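Particle-associated glycoside hydrolase (Acinetobacter phage Fri1, PDB 6C72) probably serves as the tailspike depolymerase that degrades the capsular polysaccharide of the Acinetobacter baumannii host during virus entry. Local coordinates at residues T463-Q466 against Q467-L471; P480-D483 against A484-N487; T504-L507 against R508-C511; V534-N538 against S539-T543; H545-V548 against I549-P552. All coordinates share one frame; numbering follows the deposited sequence.

Contact 1 (T463-Q466 against Q467-L471)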
loop_
_atom_site.group_PDB
_atom_site.type_symbol
_atom_site.label_atom_id
_atom_site.label_comp_id
_atom_site.label_asym_id
_atom_site.label_seq_id
_atom_site.Cartn_x
_atom_site.Cartn_y
_atom_site.Cartn_z
ATOM N N THR A 463 -15.265 5.956 -16.998
ATOM C CA THR A 463 -14.892 6.451 -18.317
ATOM C C THR A 463 -14.193 5.376 -19.143
ATOM O O THR A 463 -14.392 5.297 -20.359
ATOM C CB THR A 463 -14.007 7.694 -18.172
ATOM O OG1 THR A 463 -14.724 8.717 -17.470
ATOM C CG2 THR A 463 -13.600 8.229 -19.527
ATOM N N ILE A 464 -13.372 4.541 -18.505
ATOM C CA ILE A 464 -12.594 3.548 -19.238
ATOM C C ILE A 464 -13.511 2.601 -20.008
ATOM O O ILE A 464 -13.136 2.078 -21.061
ATOM C CB ILE A 464 -11.665 2.784 -18.270
ATOM C CG1 ILE A 464 -10.749 1.836 -19.027
ATOM C CG2 ILE A 464 -12.451 1.988 -17.239
ATOM C CD1 ILE A 464 -9.754 2.548 -19.855
ATOM N N THR A 465 -14.724 2.374 -19.514
ATOM C CA THR A 465 -15.673 1.463 -20.128
ATOM C C THR A 465 -16.789 2.179 -20.870
ATOM O O THR A 465 -17.766 1.533 -21.271
ATOM C CB THR A 465 -16.283 0.565 -19.052
ATOM O OG1 THR A 465 -16.773 1.396 -17.993
ATOM C CG2 THR A 465 -15.258 -0.423 -18.508
ATOM N N GLN A 466 -16.690 3.489 -21.061
ATOM C CA GLN A 466 -17.827 4.188 -21.651
ATOM C C GLN A 466 -18.112 3.712 -23.076
ATOM O O GLN A 466 -19.269 3.735 -23.508
ATOM C CB GLN A 466 -17.592 5.701 -21.615
ATOM C CG GLN A 466 -16.521 6.176 -22.557
ATOM C CD GLN A 466 -16.126 7.623 -22.301
ATOM O OE1 GLN A 466 -16.735 8.311 -21.467
ATOM N NE2 GLN A 466 -15.100 8.091 -23.010
ATOM N N GLN A 467 -17.097 3.224 -23.797
ATOM C CA GLN A 467 -17.327 2.757 -25.167
ATOM C C GLN A 467 -18.244 1.540 -25.221
ATOM O O GLN A 467 -18.782 1.234 -26.285
ATOM C CB GLN A 467 -16.002 2.432 -25.854
ATOM C CG GLN A 467 -15.326 1.184 -25.318
ATOM C CD GLN A 467 -13.870 1.102 -25.722
ATOM O OE1 GLN A 467 -13.058 1.929 -25.298
ATOM N NE2 GLN A 467 -13.521 0.100 -26.529
ATOM N N TYR A 468 -18.430 0.833 -24.111
ATOM C CA TYR A 468 -19.379 -0.268 -24.068
ATOM C C TYR A 468 -20.795 0.198 -23.762
ATOM O O TYR A 468 -21.736 -0.592 -23.883
ATOM C CB TYR A 468 -18.939 -1.295 -23.013
ATOM C CG TYR A 468 -17.485 -1.691 -23.157
ATOM C CD1 TYR A 468 -16.938 -1.962 -24.411
ATOM C CD2 TYR A 468 -16.657 -1.777 -22.047
ATOM C CE1 TYR A 468 -15.601 -2.311 -24.551
ATOM C CE2 TYR A 468 -15.333 -2.135 -22.169
ATOM C CZ TYR A 468 -14.803 -2.404 -23.421
ATOM O OH TYR A 468 -13.474 -2.755 -23.535
ATOM N N ARG A 469 -20.972 1.451 -23.355
ATOM C CA ARG A 469 -22.287 1.950 -22.983
ATOM C C ARG A 469 -22.900 2.875 -24.024
ATOM O O ARG A 469 -24.126 3.002 -24.072
ATOM C CB ARG A 469 -22.219 2.683 -21.630
ATOM C CG ARG A 469 -21.631 1.842 -20.496
ATOM C CD ARG A 469 -21.843 2.494 -19.140
ATOM N NE ARG A 469 -21.133 3.766 -19.002
ATOM C CZ ARG A 469 -19.854 3.889 -18.662
ATOM N NH1 ARG A 469 -19.120 2.813 -18.426
ATOM N NH2 ARG A 469 -19.310 5.093 -18.559
ATOM N N ASN A 470 -22.101 3.521 -24.849
ATOM C CA ASN A 470 -22.731 4.262 -25.918
ATOM C C ASN A 470 -23.254 3.278 -26.958
ATOM O O ASN A 470 -22.858 2.108 -26.997
ATOM C CB ASN A 470 -21.737 5.243 -26.548
ATOM C CG ASN A 470 -21.116 6.197 -25.521
ATOM O OD1 ASN A 470 -21.408 6.121 -24.319
ATOM N ND2 ASN A 470 -20.251 7.099 -25.997
ATOM N N LEU A 471 -24.194 3.740 -27.773
ATOM C CA LEU A 471 -24.477 3.003 -28.989
ATOM C C LEU A 471 -23.167 2.904 -29.764
ATOM O O LEU A 471 -22.473 3.917 -29.940
ATOM C CB LEU A 471 -25.549 3.695 -29.837
ATOM C CG LEU A 471 -27.040 3.572 -29.484
ATOM C CD1 LEU A 471 -27.882 4.387 -30.465
ATOM C CD2 LEU A 471 -27.511 2.115 -29.446
HETATM O O HOH W 1 -14.109 3.550 -23.278
#
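Thr465 turns OG1 between its backbone N and carbonyl carbon (chi1 51°), and Arg469 folds back on itself at chi3 (-65°); together these twists bring Arg469 NH1 to 2.8 Å from Thr465 OG1. The hydroxyl lies at the edge of the guanidinium, in its plane, while CA of Gln466 lies over one face, toward the rim, 3.6 Å from Arg469 CZ. Tyr468 comes from another direction, its side chain roughly perpendicular to that of Thr465, with CD2 of Tyr468 3.8 Å from CB of Thr465. N-H...O bonds from three and four residues on shape a turn through 465-470. Gln466 O is gripped by two N-H groups: Arg469 N, at 2.9 Å, approaches from above the carbonyl plane, and Asn470 N, at 3.1 Å from Gln466 O, almost head-on. Tyr468 N bonds to Thr465 O at 3.0 Å. A water accepts from Gln467 N and also sits beside Ile464 O and Gln467 OE1. Asp460 and Arg462 O both lie in hydrogen-bonding contact with Thr465 OG1, and Arg462 O also receives Arg469 NH2. Three subunits meet here: Tyr468 packs edge-to-face with the Tyr468 rings of both other subunits, and its OH bonds to Asp460 of the second subunit. All of this lies in the loop that leads from strand 448-450 to strand 475-478.

Contact 2 (P480-D483 against A484-N487); sequences PIND and AYFN
Asn482 and Tyr485 meet at the tight side of this turn. The phenol of buried Tyr485 folds back along the chain with CG beside its own backbone N (chi1 -62°), and its OH arrives 3.2 Å from Asn482 CB. The same hydroxyl lies 3.2 Å from Asn482 O in a weak hydrogen bond that is not settled, while the ring carbon Tyr485 CE1 rests 3.6 Å from that oxygen. Asn482 has a left-handed backbone conformation, consistent with its carbonyl facing back toward the tyrosine. Ala484 is buried too, packed on Arg491 of the second subunit, whose Asn492 bonds to Asp483 O.

The amide end of Asn482 makes the looser side, on the exposed outside of the loop. Its plane is only 27° from that of the ring, yet OD1 of Asn482 stays 4.1 Å from Tyr485 OH and bonds to Lys478 NZ at the end of strand 475-478. This is the turn of a beta hairpin: it links strand 475-478 to strand 485-494 within an antiparallel sheet, where Tyr485 pairs by backbone with Ser585 of strand 576-585 and its side chain touches Pro588 of the loop that follows.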
loop_
_atom_site.group_PDB
_atom_site.type_symbol
_atom_site.label_atom_id
_atom_site.label_comp_id
_atom_site.label_asym_id
_atom_site.label_seq_id
_atom_site.Cartn_x
_atom_site.Cartn_y
_atom_site.Cartn_z
ATOM N N PRO A 480 -20.131 -18.914 -34.123
ATOM C CA PRO A 480 -19.000 -19.398 -33.310
ATOM C C PRO A 480 -17.883 -20.003 -34.136
ATOM O O PRO A 480 -16.747 -20.070 -33.654
ATOM C CB PRO A 480 -19.646 -20.456 -32.399
ATOM C CG PRO A 480 -21.107 -20.145 -32.396
ATOM C CD PRO A 480 -21.392 -19.589 -33.766
ATOM N N ILE A 481 -18.180 -20.479 -35.350
ATOM C CA ILE A 481 -17.174 -21.023 -36.260
ATOM C C ILE A 481 -16.448 -19.944 -37.047
ATOM O O ILE A 481 -15.510 -20.259 -37.790
ATOM C CB ILE A 481 -17.840 -22.031 -37.219
ATOM C CG1 ILE A 481 -18.750 -22.972 -36.439
ATOM C CG2 ILE A 481 -16.810 -22.879 -37.946
ATOM C CD1 ILE A 481 -18.007 -23.813 -35.430
ATOM N N ASN A 482 -16.867 -18.683 -36.929
ATOM C CA ASN A 482 -16.251 -17.565 -37.664
ATOM C C ASN A 482 -16.352 -17.744 -39.177
ATOM O O ASN A 482 -15.413 -17.445 -39.915
ATOM C CB ASN A 482 -14.787 -17.330 -37.280
ATOM C CG ASN A 482 -14.606 -17.030 -35.826
ATOM O OD1 ASN A 482 -15.516 -16.536 -35.167
ATOM N ND2 ASN A 482 -13.386 -17.213 -35.339
ATOM N N ASP A 483 -17.473 -18.276 -39.651
ATOM C CA ASP A 483 -17.706 -18.326 -41.089
ATOM C C ASP A 483 -19.059 -17.734 -41.457
ATOM O O ASP A 483 -19.614 -18.075 -42.501
ATOM C CB ASP A 483 -17.581 -19.753 -41.618
ATOM C CG ASP A 483 -18.554 -20.702 -40.972
ATOM O OD1 ASP A 483 -19.266 -20.303 -40.028
ATOM O OD2 ASP A 483 -18.603 -21.866 -41.416
ATOM N N ALA A 484 -19.624 -16.893 -40.598
ATOM C CA ALA A 484 -20.877 -16.211 -40.880
ATOM C C ALA A 484 -20.897 -14.916 -40.083
ATOM O O ALA A 484 -20.600 -14.929 -38.880
ATOM C CB ALA A 484 -22.090 -17.089 -40.528
ATOM N N TYR A 485 -21.202 -13.804 -40.758
ATOM C CA TYR A 485 -21.129 -12.489 -40.137
ATOM C C TYR A 485 -22.316 -11.624 -40.529
ATOM O O TYR A 485 -22.798 -11.675 -41.665
ATOM C CB TYR A 485 -19.826 -11.770 -40.512
ATOM C CG TYR A 485 -18.604 -12.498 -40.036
ATOM C CD1 TYR A 485 -18.055 -13.529 -40.779
ATOM C CD2 TYR A 485 -18.002 -12.162 -38.829
ATOM C CE1 TYR A 485 -16.942 -14.217 -40.333
ATOM C CE2 TYR A 485 -16.880 -12.829 -38.381
ATOM C CZ TYR A 485 -16.350 -13.852 -39.138
ATOM O OH TYR A 485 -15.228 -14.521 -38.694
ATOM N N PHE A 486 -22.775 -10.832 -39.567
ATOM C CA PHE A 486 -23.795 -9.815 -39.779
ATOM C C PHE A 486 -23.276 -8.526 -39.155
ATOM O O PHE A 486 -23.055 -8.470 -37.944
ATOM C CB PHE A 486 -25.131 -10.244 -39.170
ATOM C CG PHE A 486 -26.206 -9.210 -39.267
ATOM C CD1 PHE A 486 -26.347 -8.252 -38.285
ATOM C CD2 PHE A 486 -27.085 -9.203 -40.331
ATOM C CE1 PHE A 486 -27.333 -7.299 -38.361
ATOM C CE2 PHE A 486 -28.085 -8.246 -40.422
ATOM C CZ PHE A 486 -28.208 -7.290 -39.441
ATOM N N ASN A 487 -23.032 -7.514 -39.981
ATOM C CA ASN A 487 -22.555 -6.218 -39.522
ATOM C C ASN A 487 -23.463 -5.132 -40.051
ATOM O O ASN A 487 -23.863 -5.149 -41.220
ATOM C CB ASN A 487 -21.124 -5.923 -39.957
ATOM C CG ASN A 487 -20.115 -6.706 -39.162
ATOM O OD1 ASN A 487 -19.698 -6.276 -38.085
ATOM N ND2 ASN A 487 -19.716 -7.873 -39.677
#

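Contact 3 (T504-L507 against R508-C511); sequences TVPL and RSGC
Ser509 reaches back over Pro506 and Leu507, and its hydroxyl supplies the polar part of the contact. With OG lodged between its backbone N and carbonyl carbon (chi1 65°), the side chain meets two successive carbonyls: Ser509 OG is within weak hydrogen-bonding reach of Pro506 O at 2.9 Å and of Leu507 O at 3.3 Å, and which of them takes the single proton is unsettled. The proline ring flanks the same hydroxyl, CG of Pro506 coming within 3.4 Å of Ser509 OG. A water adds a second clasp, donating to Pro506 O at 2.8 Å and to Ser509 O, so that Pro506 O is approached by both the hydroxyl and the water.

The apolar contacts centre on Cys511 SG. The sulfur sits 3.9 Å from Val505 CB and 4.0 Å from Val505 CG1, and Pro506 CD lies 4.2 Å from Cys511 SG.

Arg508 marks the bend between the two segments. Its backbone is left-handed, and its extended side chain runs out to bond through NE with Asn538 OD1.

The stretch connects two sheets. Val505 follows strand 500-504, which belongs to the four-stranded antiparallel sheet, and Ser509 and Cys511 run into strand 509-517 of the six-stranded one. There Ser509 and Cys511 touch Val583 of strand 576-585, and Ser509 pairs by backbone with Ser536 of strand 528-536, the neighbour on the other side.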
loop_
_atom_site.group_PDB
_atom_site.type_symbol
_atom_site.label_atom_id
_atom_site.label_comp_id
_atom_site.label_asym_id
_atom_site.label_seq_id
_atom_site.Cartn_x
_atom_site.Cartn_y
_atom_site.Cartn_z
ATOM N N THR A 504 -20.734 1.497 -51.688
ATOM C CA THR A 504 -20.474 0.339 -52.535
ATOM C C THR A 504 -20.508 -0.903 -51.656
ATOM O O THR A 504 -19.740 -1.002 -50.693
ATOM C CB THR A 504 -19.116 0.465 -53.230
ATOM O OG1 THR A 504 -19.135 1.600 -54.103
ATOM C CG2 THR A 504 -18.800 -0.764 -54.046
ATOM N N VAL A 505 -21.393 -1.841 -51.979
ATOM C CA VAL A 505 -21.541 -3.064 -51.191
ATOM C C VAL A 505 -20.419 -4.025 -51.574
ATOM O O VAL A 505 -19.977 -4.035 -52.733
ATOM C CB VAL A 505 -22.928 -3.703 -51.388
ATOM C CG1 VAL A 505 -24.024 -2.774 -50.890
ATOM C CG2 VAL A 505 -23.149 -4.040 -52.848
ATOM N N PRO A 506 -19.930 -4.841 -50.648
ATOM C CA PRO A 506 -18.830 -5.755 -50.965
ATOM C C PRO A 506 -19.321 -6.949 -51.772
ATOM O O PRO A 506 -20.518 -7.213 -51.887
ATOM C CB PRO A 506 -18.324 -6.189 -49.581
ATOM C CG PRO A 506 -19.507 -6.072 -48.709
ATOM C CD PRO A 506 -20.329 -4.926 -49.232
ATOM N N LEU A 507 -18.359 -7.684 -52.321
ATOM C CA LEU A 507 -18.672 -8.944 -52.978
ATOM C C LEU A 507 -19.000 -10.010 -51.936
ATOM O O LEU A 507 -18.904 -9.779 -50.724
ATOM C CB LEU A 507 -17.501 -9.390 -53.852
ATOM C CG LEU A 507 -17.271 -8.569 -55.118
ATOM C CD1 LEU A 507 -15.903 -8.851 -55.700
ATOM C CD2 LEU A 507 -18.367 -8.895 -56.119
ATOM N N ARG A 508 -19.406 -11.190 -52.424
ATOM C CA ARG A 508 -19.602 -12.370 -51.573
ATOM C C ARG A 508 -20.459 -12.049 -50.352
ATOM O O ARG A 508 -20.128 -12.415 -49.223
ATOM C CB ARG A 508 -18.266 -12.957 -51.121
ATOM C CG ARG A 508 -17.223 -13.104 -52.203
ATOM C CD ARG A 508 -15.978 -13.715 -51.596
ATOM N NE ARG A 508 -14.870 -13.850 -52.535
ATOM C CZ ARG A 508 -13.719 -14.436 -52.226
ATOM N NH1 ARG A 508 -13.533 -14.938 -51.008
ATOM N NH2 ARG A 508 -12.755 -14.520 -53.128
ATOM N N SER A 509 -21.543 -11.311 -50.561
ATOM C CA SER A 509 -22.313 -10.852 -49.418
ATOM C C SER A 509 -23.726 -10.545 -49.871
ATOM O O SER A 509 -23.974 -10.314 -51.055
ATOM C CB SER A 509 -21.689 -9.609 -48.758
ATOM O OG SER A 509 -21.693 -8.471 -49.608
ATOM N N GLY A 510 -24.653 -10.623 -48.929
ATOM C CA GLY A 510 -26.007 -10.127 -49.110
ATOM C C GLY A 510 -26.183 -8.894 -48.234
ATOM O O GLY A 510 -25.740 -8.883 -47.085
ATOM N N CYS A 511 -26.817 -7.872 -48.781
ATOM C CA CYS A 511 -26.960 -6.612 -48.077
ATOM C C CYS A 511 -28.395 -6.134 -48.147
ATOM O O CYS A 511 -29.075 -6.319 -49.158
ATOM C CB CYS A 511 -26.042 -5.555 -48.652
ATOM S SG CYS A 511 -24.311 -6.082 -48.692
HETATM O O HOH W 2 -23.257 -7.716 -52.440
#

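Contact 4 (V534-N538 against S539-T543); sequences VNSDN and STTIT
Ser536 and Thr541 face each other across the hairpin as a non-hydrogen-bonded pair, and their hydroxyls bond directly: Thr541 OG1 donates to Ser536 OG at 2.6 Å. On the same face of the sheet, CG1 of Val534 presses on CG2 of Thr541 at 3.4 Å. The methyl group of Thr541 extends anti to its backbone N, which puts it toward the valine and its hydroxyl toward the serine. Around this pair the backbone holds the register, since Asn535 and Ile542 exchange two N-H...O bonds, and Asp537 N adds another to Thr540 O, at 3.1 Å.

The end of the hairpin is organised by one carboxylate oxygen. Asp537 OD1 accepts from Ser539 N on its anti side, at 2.9 Å, and from Thr540 N nearly along its C-O direction, at 2.7 Å; both bonds are close to straight, at 170° and 167°. Its partner oxygen, OD2, goes elsewhere, forming a salt bridge to Lys527 of the second subunit, which probably stabilises the negative charge. Ser539 OG bonds to Asn523 of that same subunit, and Asn535 to its Ala528 and Gly517. The bond from Ser539 N makes an Asx turn, with Thr540 N a second donor to the same oxygen; it holds the connection of the beta hairpin of strands 528-536 and 541-550, the latter at the edge of the antiparallel sheet.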
loop_
_atom_site.group_PDB
_atom_site.type_symbol
_atom_site.label_atom_id
_atom_site.label_comp_id
_atom_site.label_asym_id
_atom_site.label_seq_id
_atom_site.Cartn_x
_atom_site.Cartn_y
_atom_site.Cartn_z
ATOM N N VAL A 534 -29.348 -6.575 -52.009
ATOM C CA VAL A 534 -28.282 -6.962 -52.928
ATOM C C VAL A 534 -27.743 -8.323 -52.509
ATOM O O VAL A 534 -27.561 -8.586 -51.317
ATOM C CB VAL A 534 -27.128 -5.939 -52.934
ATOM C CG1 VAL A 534 -26.199 -6.202 -54.100
ATOM C CG2 VAL A 534 -27.653 -4.544 -52.997
ATOM N N ASN A 535 -27.441 -9.172 -53.484
ATOM C CA ASN A 535 -26.666 -10.377 -53.221
ATOM C C ASN A 535 -25.617 -10.515 -54.315
ATOM O O ASN A 535 -25.914 -10.314 -55.498
ATOM C CB ASN A 535 -27.556 -11.624 -53.158
ATOM C CG ASN A 535 -26.906 -12.777 -52.394
ATOM O OD1 ASN A 535 -27.293 -13.938 -52.548
ATOM N ND2 ASN A 535 -25.920 -12.455 -51.566
ATOM N N SER A 536 -24.385 -10.812 -53.916
ATOM C CA SER A 536 -23.292 -10.973 -54.858
ATOM C C SER A 536 -22.487 -12.213 -54.524
ATOM O O SER A 536 -22.292 -12.543 -53.353
ATOM C CB SER A 536 -22.358 -9.763 -54.844
ATOM O OG SER A 536 -23.081 -8.582 -55.079
ATOM N N ASP A 537 -21.989 -12.879 -55.564
ATOM C CA ASP A 537 -20.934 -13.860 -55.364
ATOM C C ASP A 537 -19.591 -13.167 -55.582
ATOM O O ASP A 537 -19.467 -11.968 -55.298
ATOM C CB ASP A 537 -21.120 -15.058 -56.292
ATOM C CG ASP A 537 -21.179 -14.661 -57.757
ATOM O OD1 ASP A 537 -20.736 -13.542 -58.110
ATOM O OD2 ASP A 537 -21.669 -15.478 -58.562
ATOM N N ASN A 538 -18.595 -13.867 -56.138
ATOM C CA ASN A 538 -17.277 -13.253 -56.273
ATOM C C ASN A 538 -17.203 -12.205 -57.381
ATOM O O ASN A 538 -16.168 -11.546 -57.508
ATOM C CB ASN A 538 -16.203 -14.314 -56.520
ATOM C CG ASN A 538 -14.789 -13.786 -56.257
ATOM O OD1 ASN A 538 -14.543 -13.102 -55.262
ATOM N ND2 ASN A 538 -13.872 -14.053 -57.186
ATOM N N SER A 539 -18.256 -12.023 -58.177
ATOM C CA SER A 539 -18.173 -11.035 -59.243
ATOM C C SER A 539 -19.523 -10.476 -59.674
ATOM O O SER A 539 -19.587 -9.346 -60.162
ATOM C CB SER A 539 -17.490 -11.648 -60.463
ATOM O OG SER A 539 -18.326 -12.628 -61.050
ATOM N N THR A 540 -20.599 -11.239 -59.503
ATOM C CA THR A 540 -21.905 -10.907 -60.063
ATOM C C THR A 540 -22.883 -10.467 -58.981
ATOM O O THR A 540 -22.877 -11.001 -57.869
ATOM C CB THR A 540 -22.485 -12.113 -60.800
ATOM O OG1 THR A 540 -21.519 -12.563 -61.748
ATOM C CG2 THR A 540 -23.746 -11.725 -61.543
ATOM N N THR A 541 -23.773 -9.541 -59.344
ATOM C CA THR A 541 -24.645 -8.869 -58.391
ATOM C C THR A 541 -26.081 -8.792 -58.904
ATOM O O THR A 541 -26.304 -8.456 -60.071
ATOM C CB THR A 541 -24.112 -7.460 -58.122
ATOM O OG1 THR A 541 -22.875 -7.557 -57.410
ATOM C CG2 THR A 541 -25.101 -6.643 -57.336
ATOM N N ILE A 542 -27.045 -9.114 -58.034
ATOM C CA ILE A 542 -28.470 -8.924 -58.290
ATOM C C ILE A 542 -29.022 -7.994 -57.215
ATOM O O ILE A 542 -28.614 -8.072 -56.049
ATOM C CB ILE A 542 -29.245 -10.259 -58.293
ATOM C CG1 ILE A 542 -28.627 -11.231 -59.293
ATOM C CG2 ILE A 542 -30.707 -10.032 -58.659
ATOM C CD1 ILE A 542 -29.428 -12.516 -59.471
ATOM N N THR A 543 -29.926 -7.097 -57.607
ATOM C CA THR A 543 -30.564 -6.168 -56.681
ATOM C C THR A 543 -32.080 -6.329 -56.726
ATOM O O THR A 543 -32.646 -6.903 -57.664
ATOM C CB THR A 543 -30.230 -4.692 -56.983
ATOM O OG1 THR A 543 -30.832 -4.295 -58.229
ATOM C CG2 THR A 543 -28.732 -4.465 -57.034
#

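Contact 5 (H545-V548 against I549-P552); sequences HNEV and INDP. With ZN (zinc ion), chain J.
After Glu547 the chain leaves its extended course, Val548 taking a helix-like conformation and Ile549 an extended one, so that Asn550 comes round toward Glu547 again. Between these two the ND2 of Asn550 donates to Glu547 OE1 at 2.9 Å, nearly straight at 167°. The oxygen lies in the plane of the amide but is met from above the plane of its own carboxylate, the two planes standing 85° apart. Asn550 CB also rests 3.4 Å from Glu547 OE1. The corner is a classic beta bulge: Val548 and Ile549 together face Tyr529 of strand 528-536, and the extra residue bends the edge strand 541-550. Beyond the bond, each group has a second partner, Glu547 OE2 with Tyr558 and Asn550 OD1 with the backbone N of Val556, which probably holds the rotation of both. Val548 and Ile549 direct their branches the other way, onto Phe533 and Ala544 respectively, both of the third subunit. Upstream, His545 is exposed and coordinates a zinc ion through NE2 at 2.2 Å, its ring swung out with CG between backbone N and carbonyl carbon (chi1 65°).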
loop_
_atom_site.group_PDB
_atom_site.type_symbol
_atom_site.label_atom_id
_atom_site.label_comp_id
_atom_site.label_asym_id
_atom_site.label_seq_id
_atom_site.Cartn_x
_atom_site.Cartn_y
_atom_site.Cartn_z
ATOM N N HIS A 545 -35.772 -4.156 -54.727
ATOM C CA HIS A 545 -36.197 -3.013 -53.944
ATOM C C HIS A 545 -37.567 -3.304 -53.358
ATOM O O HIS A 545 -38.314 -4.143 -53.861
ATOM C CB HIS A 545 -36.246 -1.732 -54.798
ATOM C CG HIS A 545 -37.270 -1.782 -55.885
ATOM N ND1 HIS A 545 -36.970 -2.161 -57.178
ATOM C CD2 HIS A 545 -38.601 -1.528 -55.864
ATOM C CE1 HIS A 545 -38.072 -2.128 -57.908
ATOM N NE2 HIS A 545 -39.076 -1.751 -57.135
ATOM N N ASN A 546 -37.886 -2.594 -52.280
ATOM C CA ASN A 546 -39.186 -2.686 -51.619
ATOM C C ASN A 546 -39.472 -1.307 -51.031
ATOM O O ASN A 546 -38.934 -0.960 -49.973
ATOM C CB ASN A 546 -39.188 -3.759 -50.541
ATOM C CG ASN A 546 -40.503 -3.807 -49.750
ATOM O OD1 ASN A 546 -41.584 -3.597 -50.298
ATOM N ND2 ASN A 546 -40.401 -4.055 -48.441
ATOM N N GLU A 547 -40.298 -0.527 -51.722
ATOM C CA GLU A 547 -40.671 0.810 -51.265
ATOM C C GLU A 547 -41.927 0.662 -50.416
ATOM O O GLU A 547 -43.039 0.571 -50.939
ATOM C CB GLU A 547 -40.896 1.751 -52.441
ATOM C CG GLU A 547 -39.664 1.969 -53.284
ATOM C CD GLU A 547 -39.879 2.977 -54.398
ATOM O OE1 GLU A 547 -40.835 3.785 -54.337
ATOM O OE2 GLU A 547 -39.104 2.928 -55.373
ATOM N N VAL A 548 -41.742 0.634 -49.097
ATOM C CA VAL A 548 -42.866 0.557 -48.171
ATOM C C VAL A 548 -43.575 1.902 -48.085
ATOM O O VAL A 548 -44.807 1.978 -48.117
ATOM C CB VAL A 548 -42.362 0.095 -46.792
ATOM C CG1 VAL A 548 -43.509 0.014 -45.810
ATOM C CG2 VAL A 548 -41.661 -1.246 -46.918
ATOM N N ILE A 549 -42.789 2.971 -47.934
ATOM C CA ILE A 549 -43.233 4.357 -47.966
ATOM C C ILE A 549 -42.289 5.114 -48.887
ATOM O O ILE A 549 -41.067 4.988 -48.761
ATOM C CB ILE A 549 -43.232 4.985 -46.557
ATOM C CG1 ILE A 549 -44.330 4.390 -45.681
ATOM C CG2 ILE A 549 -43.288 6.518 -46.609
ATOM C CD1 ILE A 549 -44.221 4.831 -44.252
ATOM N N ASN A 550 -42.838 5.878 -49.824
ATOM C CA ASN A 550 -41.974 6.717 -50.657
ATOM C C ASN A 550 -42.855 7.833 -51.222
ATOM O O ASN A 550 -43.480 7.674 -52.269
ATOM C CB ASN A 550 -41.289 5.936 -51.757
ATOM C CG ASN A 550 -39.941 6.529 -52.130
ATOM O OD1 ASN A 550 -39.440 7.430 -51.456
ATOM N ND2 ASN A 550 -39.350 6.031 -53.207
ATOM N N ASP A 551 -42.895 8.938 -50.511
ATOM C CA ASP A 551 -43.746 10.037 -50.922
ATOM C C ASP A 551 -43.317 10.530 -52.307
ATOM O O ASP A 551 -42.123 10.756 -52.539
ATOM C CB ASP A 551 -43.669 11.133 -49.869
ATOM C CG ASP A 551 -44.728 12.182 -50.038
ATOM O OD1 ASP A 551 -44.582 13.033 -50.939
ATOM O OD2 ASP A 551 -45.737 12.131 -49.300
ATOM N N PRO A 552 -44.244 10.675 -53.258
ATOM C CA PRO A 552 -43.844 11.098 -54.613
ATOM C C PRO A 552 -43.243 12.488 -54.666
ATOM O O PRO A 552 -42.504 12.792 -55.612
ATOM C CB PRO A 552 -45.154 11.021 -55.408
ATOM C CG PRO A 552 -46.231 11.104 -54.364
ATOM C CD PRO A 552 -45.690 10.419 -53.156
HETATM ZN ZN ZN J . -41.239 -1.163 -57.279
#

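Contact 1 stands apart, in the loop ahead of the antiparallel sheets; its tyrosines gather all three subunits. Contacts 2 to 5 all reach the same six-stranded sheet farther on. Contacts 3 and 4 are immediate neighbours on strands 509-517 and 528-536, joined where Cys511 N meets Val534 O at 2.7 Å. Contact 4 continues along strand 541-550 to contact 5, on an edge of the sheet. Backbone pairing dominates 4, whereas 2 and 3 rest on weak, unsettled hydroxyl contacts, with Cys511 packing added in 3, 5 on one amide-carboxylate bond and 1 on a turn of backbone bonds. Each mixes buried and more open residues, with exposed Asn482 and zinc-bound His545 marking surface parts.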